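Local coordinates for protein L-amino acid deaminase (Proteus vulgaris, PDB 5I39) that binds FAD and probably carries out the oxidative deamination of L-amino acids as a membrane-associated oxidoreductase, at residues A83-M88 against G176-S181; L95-K100 against I149-R154. All blocks are in the same frame, centred on the assembly; numbering follows the deposited sequence.

Followed from the N terminus, the chain passes from the end of strand 82-83 into the loop that makes up most of 83-88, the first half of interaction 1. It then runs into helix 90-103, which supplies residues 95-100 to interaction 2. After passing through strand 117-123 and helix 128-143 it returns at 149-154, where interaction 2 closes a loop of 48 intervening residues. Only later, at 176-181, does interaction 1 close the wider loop of 87, so the smaller closure lies wholly within the larger. Strands 153-156 and 175-178 are sheet neighbours, and K100 of helix 90-103 forms a salt bridge with E178. Together the contacts join this helix, the loop preceding it and two adjacent strands.

Interaction 1: A83-M88 against G176-S181; sequences AISYKM and GFEEDS
E178 reaches across from the end of its strand to the backbone of S85, showing how one buried carboxylate can pin a loop whose first residue, A83, has its side chain about 6 Å from the bound FAD. With CG anti to the backbone N (chi1 -180°) and the chain extended beyond it, the carboxylate arrives beside the turn. E178 OE2 accepts S85 N at 2.9 Å through its syn lone pair, in a nearly straight bond (163°), and also forms a salt bridge with K100. Packing is close here: E178 OE2 lies 3.2 Å from I84 CA, and E178 OE1 lies equally far from Y86 CB. A bound water adds a second link, 2.8 Å from S85 OG and donating a weak bond to E178 OE1. Farther along, Y86 OH lies 3.3 Å from G176 CA, an approach possible because G176 is a glycine, with no side chain in the way. Looser and more open is the far end of the type II turn S85-M88: exposed K87 and partly exposed M88 make no contact with 176-181. Y86 also packs on R121 and E123 of strand 117-123 and on T153 of strand 153-156, while S85 touches F93, H96 and K100 of helix 90-103, leaving the loop between helix and sheet.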
ATOM      1  N   ALA A  83      -7.360  -1.736  -3.180  1.00  7.52           N
ATOM      2  CA  ALA A  83      -6.433  -2.691  -3.779  1.00  7.56           C
ATOM      3  C   ALA A  83      -6.962  -3.013  -5.165  1.00  7.54           C
ATOM      4  O   ALA A  83      -7.937  -3.755  -5.315  1.00  7.92           O
ATOM      5  CB  ALA A  83      -6.307  -3.944  -2.926  1.00  7.91           C
ATOM      6  N   ILE A  84      -6.336  -2.413  -6.177  1.00  7.61           N
ATOM      7  CA  ILE A  84      -6.860  -2.455  -7.540  1.00  7.89           C
ATOM      8  C   ILE A  84      -5.774  -2.798  -8.542  1.00  7.84           C
ATOM      9  O   ILE A  84      -4.601  -2.474  -8.340  1.00  8.37           O
ATOM     10  CB  ILE A  84      -7.572  -1.128  -7.941  1.00  8.81           C
ATOM     11  CG1 ILE A  84      -6.586   0.034  -8.160  1.00  9.77           C
ATOM     12  CG2 ILE A  84      -8.627  -0.768  -6.904  1.00  9.45           C
ATOM     13  CD1 ILE A  84      -7.226   1.295  -8.708  1.00 10.48           C
ATOM     14  N   SER A  85      -6.187  -3.451  -9.625  1.00  7.90           N
ATOM     15  CA  SER A  85      -5.347  -3.610 -10.813  1.00  8.10           C
ATOM     16  C   SER A  85      -5.781  -2.714 -11.973  1.00  8.30           C
ATOM     17  O   SER A  85      -5.110  -2.705 -13.004  1.00  8.67           O
ATOM     18  CB  SER A  85      -5.353  -5.065 -11.276  1.00  8.24           C
ATOM     19  OG  SER A  85      -6.647  -5.455 -11.701  1.00  8.52           O
ATOM     20  N   TYR A  86      -6.859  -1.945 -11.797  1.00  8.36           N
ATOM     21  CA  TYR A  86      -7.460  -1.159 -12.885  1.00  8.69           C
ATOM     22  C   TYR A  86      -6.447  -0.220 -13.539  1.00  9.27           C
ATOM     23  O   TYR A  86      -5.787   0.548 -12.844  1.00  9.86           O
ATOM     24  CB  TYR A  86      -8.643  -0.337 -12.358  1.00  9.16           C
ATOM     25  CG  TYR A  86      -9.673   0.053 -13.398  1.00  9.69           C
ATOM     26  CD1 TYR A  86     -10.382  -0.920 -14.090  1.00 11.31           C
ATOM     27  CD2 TYR A  86      -9.997   1.392 -13.636  1.00  9.56           C
ATOM     28  CE1 TYR A  86     -11.347  -0.577 -15.023  1.00 11.86           C
ATOM     29  CE2 TYR A  86     -10.965   1.742 -14.566  1.00 10.07           C
ATOM     30  CZ  TYR A  86     -11.631   0.754 -15.256  1.00 10.88           C
ATOM     31  OH  TYR A  86     -12.594   1.087 -16.162  1.00 12.02           O
ATOM     32  N   LYS A  87      -6.347  -0.318 -14.869  1.00  9.38           N
ATOM     33  CA  LYS A  87      -5.439   0.486 -15.704  0.50 10.32           C
ATOM     34  C   LYS A  87      -3.943   0.246 -15.461  1.00 10.52           C
ATOM     35  O   LYS A  87      -3.111   0.971 -15.999  1.00 12.00           O
ATOM     36  CB  LYS A  87      -5.749   1.992 -15.595  0.50 11.18           C
ATOM     37  CG  LYS A  87      -7.067   2.424 -16.208  0.50 11.73           C
ATOM     38  CD  LYS A  87      -7.185   3.940 -16.163  0.50 12.80           C
ATOM     39  CE  LYS A  87      -8.343   4.455 -16.993  0.50 13.21           C
ATOM     40  NZ  LYS A  87      -8.424   5.940 -16.982  0.50 13.97           N
HETATM   41  N   MSE A  88      -3.577  -0.772 -14.685  1.00 10.54           N
HETATM   42  CA  MSE A  88      -2.151  -0.986 -14.421  1.00 11.25           C
HETATM   43  C   MSE A  88      -1.471  -1.423 -15.699  1.00 11.75           C
HETATM   44  O   MSE A  88      -2.002  -2.263 -16.430  1.00 12.35           O
HETATM   45  CB  MSE A  88      -1.878  -2.019 -13.336  1.00 10.89           C
HETATM   46  CG  MSE A  88      -2.316  -1.561 -11.944  1.00 11.66           C
HETATM   47 SE   MSE A  88      -1.311  -0.009 -11.290  1.00 13.81          SE
HETATM   48  CE  MSE A  88      -2.875   1.057 -10.753  1.00 16.04           C
ATOM     49  N   GLY A 176     -16.454   0.964 -15.733  1.00  8.79           N
ATOM     50  CA  GLY A 176     -15.576  -0.181 -15.552  1.00  8.57           C
ATOM     51  C   GLY A 176     -15.721  -0.711 -14.140  1.00  8.67           C
ATOM     52  O   GLY A 176     -15.574   0.037 -13.177  1.00  9.79           O
ATOM     53  N   PHE A 177     -16.006  -2.005 -14.029  1.00  8.08           N
ATOM     54  CA  PHE A 177     -16.274  -2.663 -12.751  1.00  8.04           C
ATOM     55  C   PHE A 177     -15.180  -3.672 -12.461  1.00  7.89           C
ATOM     56  O   PHE A 177     -15.105  -4.714 -13.112  1.00  8.16           O
ATOM     57  CB  PHE A 177     -17.637  -3.360 -12.821  1.00  8.58           C
ATOM     58  CG  PHE A 177     -18.094  -4.020 -11.532  1.00  8.95           C
ATOM     59  CD1 PHE A 177     -17.843  -3.469 -10.270  1.00  8.97           C
ATOM     60  CD2 PHE A 177     -18.858  -5.180 -11.596  1.00  9.57           C
ATOM     61  CE1 PHE A 177     -18.320  -4.083  -9.116  1.00  9.23           C
ATOM     62  CE2 PHE A 177     -19.334  -5.792 -10.448  1.00  9.91           C
ATOM     63  CZ  PHE A 177     -19.066  -5.246  -9.205  1.00 10.02           C
ATOM     64  N   GLU A 178     -14.313  -3.352 -11.506  1.00  7.64           N
ATOM     65  CA  GLU A 178     -13.331  -4.311 -11.016  1.00  7.50           C
ATOM     66  C   GLU A 178     -14.034  -5.029  -9.880  1.00  7.60           C
ATOM     67  O   GLU A 178     -14.023  -4.570  -8.731  1.00  7.75           O
ATOM     68  CB  GLU A 178     -12.055  -3.607 -10.562  1.00  7.53           C
ATOM     69  CG  GLU A 178     -10.987  -4.555 -10.042  1.00  7.67           C
ATOM     70  CD  GLU A 178      -9.626  -3.917  -9.864  1.00  7.86           C
ATOM     71  OE1 GLU A 178      -9.321  -2.905 -10.523  1.00  8.36           O
ATOM     72  OE2 GLU A 178      -8.826  -4.474  -9.072  1.00  8.12           O
ATOM     73  N   GLU A 179     -14.697  -6.133 -10.216  1.00  7.94           N
ATOM     74  CA  GLU A 179     -15.624  -6.773  -9.281  1.00  8.41           C
ATOM     75  C   GLU A 179     -14.937  -7.254  -8.007  1.00  8.55           C
ATOM     76  O   GLU A 179     -15.538  -7.252  -6.939  1.00  8.88           O
ATOM     77  CB  GLU A 179     -16.382  -7.927  -9.947  1.00  9.47           C
ATOM     78  CG  GLU A 179     -17.413  -8.560  -9.007  1.00 11.49           C
ATOM     79  CD  GLU A 179     -18.497  -9.367  -9.695  1.00 13.78           C
ATOM     80  OE1 GLU A 179     -18.300  -9.813 -10.836  1.00 13.83           O
ATOM     81  OE2 GLU A 179     -19.561  -9.581  -9.073  1.00 16.92           O
ATOM     82  N   ASP A 180     -13.682  -7.665  -8.136  1.00  8.22           N
ATOM     83  CA  ASP A 180     -12.921  -8.181  -7.002  1.00  8.34           C
ATOM     84  C   ASP A 180     -11.936  -7.172  -6.415  1.00  7.96           C
ATOM     85  O   ASP A 180     -10.976  -7.565  -5.759  1.00  8.18           O
ATOM     86  CB  ASP A 180     -12.198  -9.468  -7.400  1.00  8.87           C
ATOM     87  CG  ASP A 180     -11.071  -9.229  -8.372  1.00  9.11           C
ATOM     88  OD1 ASP A 180     -11.107  -8.217  -9.118  1.00  8.96           O
ATOM     89  OD2 ASP A 180     -10.141 -10.056  -8.381  1.00 11.49           O
ATOM     90  N   SER A 181     -12.159  -5.875  -6.625  1.00  7.62           N
ATOM     91  CA  SER A 181     -11.290  -4.881  -5.999  1.00  7.48           C
ATOM     92  C   SER A 181     -11.304  -5.077  -4.489  1.00  7.46           C
ATOM     93  O   SER A 181     -12.330  -5.446  -3.905  1.00  8.09           O
ATOM     94  CB  SER A 181     -11.736  -3.459  -6.319  1.00  7.67           C
ATOM     95  OG  SER A 181     -12.956  -3.153  -5.666  1.00  7.92           O
TER
HETATM   96  O   HOH W   1      -8.814  -4.224 -12.953  1.00  8.70           O

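Interaction 2: L95-K100 against I149-R154; sequences LHHLGK and IPFKTR
H97 and I149 join helix 90-103 to the loop leading into strand 153-156, within the DAO-type fold of FAD-dependent oxidoreductases. It is a compact example of a helix side chain holding a non-regular segment by its backbone. The imidazole carries the contact. Its CG stands anti to the backbone N (chi1 -172°), sending the ring out from the helix so that its NE2 edge faces the loop. H97 NE2 donates to I149 O at 2.8 Å. The acceptor lies almost in the imidazole plane, but the donor sits well above the plane of the carbonyl, 49° out of it, and the bond is moderately bent. The ring also meets that of F93, the planes at a modest angle, which probably helps to hold its orientation. I149 serves both helix residues by its branching. I149 CG2, itself anti to the backbone N, lies 3.6 Å from H97 NE2, whereas CG1 swings beside the backbone N (chi1 -64°) and carries CD1 to L98. L98 receives it with its branch point CG and methyl CD1, and the two side chains cross obliquely, an apolar contact between two partly exposed side chains. Beyond I149 the loop continues along the imidazole edge toward F151, whose ring packs on helix 128-143; on the way P150 O comes within 3.5 Å of H97 CE1.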
ATOM      1  N   LEU A  95       1.794  -7.843 -10.345  1.00  9.00           N
ATOM      2  CA  LEU A  95       2.084  -7.445  -8.978  1.00  9.06           C
ATOM      3  C   LEU A  95       0.785  -7.104  -8.222  1.00  8.66           C
ATOM      4  O   LEU A  95       0.599  -7.501  -7.070  1.00  8.79           O
ATOM      5  CB  LEU A  95       3.048  -6.261  -8.995  1.00  9.52           C
ATOM      6  CG  LEU A  95       3.688  -5.849  -7.676  1.00 10.10           C
ATOM      7  CD1 LEU A  95       4.673  -6.891  -7.176  1.00 10.58           C
ATOM      8  CD2 LEU A  95       4.401  -4.525  -7.866  1.00 10.36           C
ATOM      9  N   HIS A  96      -0.117  -6.400  -8.898  1.00  8.03           N
ATOM     10  CA  HIS A  96      -1.417  -6.047  -8.321  1.00  7.93           C
ATOM     11  C   HIS A  96      -2.432  -7.186  -8.320  1.00  7.73           C
ATOM     12  O   HIS A  96      -3.168  -7.364  -7.350  1.00  8.04           O
ATOM     13  CB  HIS A  96      -1.982  -4.833  -9.040  1.00  8.09           C
ATOM     14  CG  HIS A  96      -1.251  -3.578  -8.715  1.00  7.73           C
ATOM     15  ND1 HIS A  96      -1.899  -2.413  -8.384  1.00  7.89           N
ATOM     16  CD2 HIS A  96       0.071  -3.318  -8.615  1.00  7.99           C
ATOM     17  CE1 HIS A  96      -1.007  -1.479  -8.120  1.00  7.87           C
ATOM     18  NE2 HIS A  96       0.198  -2.004  -8.244  1.00  7.89           N
ATOM     19  N   HIS A  97      -2.468  -7.947  -9.406  1.00  7.77           N
ATOM     20  CA  HIS A  97      -3.403  -9.064  -9.564  1.00  7.84           C
ATOM     21  C   HIS A  97      -3.122 -10.144  -8.512  1.00  7.81           C
ATOM     22  O   HIS A  97      -4.035 -10.613  -7.821  1.00  7.65           O
ATOM     23  CB  HIS A  97      -3.247  -9.600 -10.986  1.00  8.07           C
ATOM     24  CG  HIS A  97      -4.244 -10.630 -11.391  1.00  8.44           C
ATOM     25  ND1 HIS A  97      -5.588 -10.360 -11.536  1.00  8.52           N
ATOM     26  CD2 HIS A  97      -4.069 -11.920 -11.761  1.00  8.67           C
ATOM     27  CE1 HIS A  97      -6.198 -11.456 -11.960  1.00  8.78           C
ATOM     28  NE2 HIS A  97      -5.301 -12.413 -12.101  1.00  8.97           N
ATOM     29  N   LEU A  98      -1.852 -10.517  -8.386  1.00  8.04           N
ATOM     30  CA  LEU A  98      -1.422 -11.459  -7.350  1.00  8.26           C
ATOM     31  C   LEU A  98      -1.481 -10.840  -5.949  1.00  7.86           C
ATOM     32  O   LEU A  98      -1.779 -11.531  -4.982  1.00  8.06           O
ATOM     33  CB  LEU A  98      -0.012 -11.991  -7.634  1.00  9.50           C
ATOM     34  CG  LEU A  98       0.126 -13.136  -8.641  1.00 11.46           C
ATOM     35  CD1 LEU A  98      -0.415 -12.785 -10.016  1.00 12.10           C
ATOM     36  CD2 LEU A  98       1.585 -13.548  -8.735  1.00 13.16           C
ATOM     37  N   GLY A  99      -1.188  -9.548  -5.838  1.00  7.74           N
ATOM     38  CA  GLY A  99      -1.303  -8.853  -4.559  1.00  7.73           C
ATOM     39  C   GLY A  99      -2.701  -8.967  -3.974  1.00  7.60           C
ATOM     40  O   GLY A  99      -2.868  -9.331  -2.810  1.00  7.70           O
ATOM     41  N   LYS A 100      -3.708  -8.678  -4.793  1.00  7.48           N
ATOM     42  CA  LYS A 100      -5.103  -8.838  -4.374  1.00  7.46           C
ATOM     43  C   LYS A 100      -5.413 -10.279  -3.968  1.00  7.66           C
ATOM     44  O   LYS A 100      -6.071 -10.519  -2.964  1.00  7.76           O
ATOM     45  CB  LYS A 100      -6.051  -8.445  -5.499  1.00  7.75           C
ATOM     46  CG  LYS A 100      -6.121  -6.956  -5.795  1.00  8.12           C
ATOM     47  CD  LYS A 100      -6.663  -6.683  -7.193  1.00  9.15           C
ATOM     48  CE  LYS A 100      -8.007  -7.345  -7.438  1.00  8.99           C
ATOM     49  NZ  LYS A 100      -8.430  -7.115  -8.839  1.00  8.90           N
ATOM     50  N   ILE A 149      -5.079 -17.043 -11.871  1.00 11.51           N
ATOM     51  CA  ILE A 149      -6.020 -16.325 -11.004  1.00 10.64           C
ATOM     52  C   ILE A 149      -7.018 -15.614 -11.934  1.00 10.23           C
ATOM     53  O   ILE A 149      -6.590 -14.811 -12.769  1.00  9.68           O
ATOM     54  CB  ILE A 149      -5.298 -15.290 -10.116  1.00 10.70           C
ATOM     55  CG1 ILE A 149      -4.342 -15.988  -9.141  1.00 11.35           C
ATOM     56  CG2 ILE A 149      -6.296 -14.441  -9.333  1.00 11.19           C
ATOM     57  CD1 ILE A 149      -3.240 -15.088  -8.630  1.00 12.21           C
ATOM     58  N   PRO A 150      -8.332 -15.906 -11.819  1.00 10.80           N
ATOM     59  CA  PRO A 150      -9.280 -15.299 -12.755  0.70 10.76           C
ATOM     60  C   PRO A 150      -9.328 -13.771 -12.705  1.00 10.18           C
ATOM     61  O   PRO A 150      -9.272 -13.188 -11.623  1.00 10.74           O
ATOM     62  CB  PRO A 150     -10.619 -15.908 -12.328  0.70 11.93           C
ATOM     63  CG  PRO A 150     -10.247 -17.244 -11.784  0.70 12.47           C
ATOM     64  CD  PRO A 150      -8.969 -16.991 -11.044  0.70 12.13           C
ATOM     65  N   PHE A 151      -9.430 -13.155 -13.875  1.00  9.64           N
ATOM     66  CA  PHE A 151      -9.563 -11.713 -14.042  1.00  9.32           C
ATOM     67  C   PHE A 151     -11.046 -11.384 -13.949  1.00  9.91           C
ATOM     68  O   PHE A 151     -11.867 -12.071 -14.559  1.00 11.76           O
ATOM     69  CB  PHE A 151      -8.994 -11.368 -15.421  1.00  9.55           C
ATOM     70  CG  PHE A 151      -8.921  -9.897 -15.756  1.00  9.50           C
ATOM     71  CD1 PHE A 151      -8.411  -8.958 -14.858  1.00  9.80           C
ATOM     72  CD2 PHE A 151      -9.277  -9.462 -17.033  1.00 10.16           C
ATOM     73  CE1 PHE A 151      -8.310  -7.619 -15.213  1.00  9.89           C
ATOM     74  CE2 PHE A 151      -9.172  -8.128 -17.390  1.00 10.75           C
ATOM     75  CZ  PHE A 151      -8.686  -7.207 -16.481  1.00 10.34           C
ATOM     76  N   LYS A 152     -11.391 -10.348 -13.180  1.00  9.03           N
ATOM     77  CA  LYS A 152     -12.799 -10.044 -12.863  1.00  9.25           C
ATOM     78  C   LYS A 152     -13.204  -8.593 -13.125  1.00  9.08           C
ATOM     79  O   LYS A 152     -14.138  -8.079 -12.511  1.00 11.46           O
ATOM     80  CB  LYS A 152     -13.107 -10.461 -11.415  1.00 10.34           C
ATOM     81  CG  LYS A 152     -12.894 -11.954 -11.183  1.00 13.40           C
ATOM     82  CD  LYS A 152     -13.815 -12.563 -10.140  1.00 16.28           C
ATOM     83  CE  LYS A 152     -13.827 -14.088 -10.233  1.00 17.76           C
ATOM     84  NZ  LYS A 152     -15.022 -14.630 -10.936  1.00 21.62           N
ATOM     85  N   THR A 153     -12.548  -7.965 -14.093  1.00  8.19           N
ATOM     86  CA  THR A 153     -12.825  -6.581 -14.460  1.00  8.14           C
ATOM     87  C   THR A 153     -13.559  -6.541 -15.791  1.00  8.07           C
ATOM     88  O   THR A 153     -13.153  -7.199 -16.751  1.00  8.66           O
ATOM     89  CB  THR A 153     -11.525  -5.789 -14.534  1.00  7.95           C
ATOM     90  OG1 THR A 153     -10.892  -5.878 -13.257  1.00  8.16           O
ATOM     91  CG2 THR A 153     -11.778  -4.331 -14.863  1.00  8.05           C
ATOM     92  N   ARG A 154     -14.630  -5.757 -15.847  1.00  7.98           N
ATOM     93  CA  ARG A 154     -15.492  -5.727 -17.021  1.00  8.35           C
ATOM     94  C   ARG A 154     -16.347  -4.473 -17.030  1.00  8.24           C
ATOM     95  O   ARG A 154     -16.565  -3.841 -15.989  1.00  8.71           O
ATOM     96  CB  ARG A 154     -16.370  -6.981 -17.060  1.00  8.86           C
ATOM     97  CG  ARG A 154     -17.244  -7.177 -15.835  1.00  9.06           C
ATOM     98  CD  ARG A 154     -17.878  -8.560 -15.800  1.00  9.20           C
ATOM     99  NE  ARG A 154     -18.477  -8.769 -14.486  1.00  9.27           N
ATOM    100  CZ  ARG A 154     -19.669  -8.316 -14.098  1.00  9.36           C
ATOM    101  NH1 ARG A 154     -20.483  -7.684 -14.942  1.00  9.48           N
ATOM    102  NH2 ARG A 154     -20.070  -8.532 -12.848  1.00 10.01           N
TER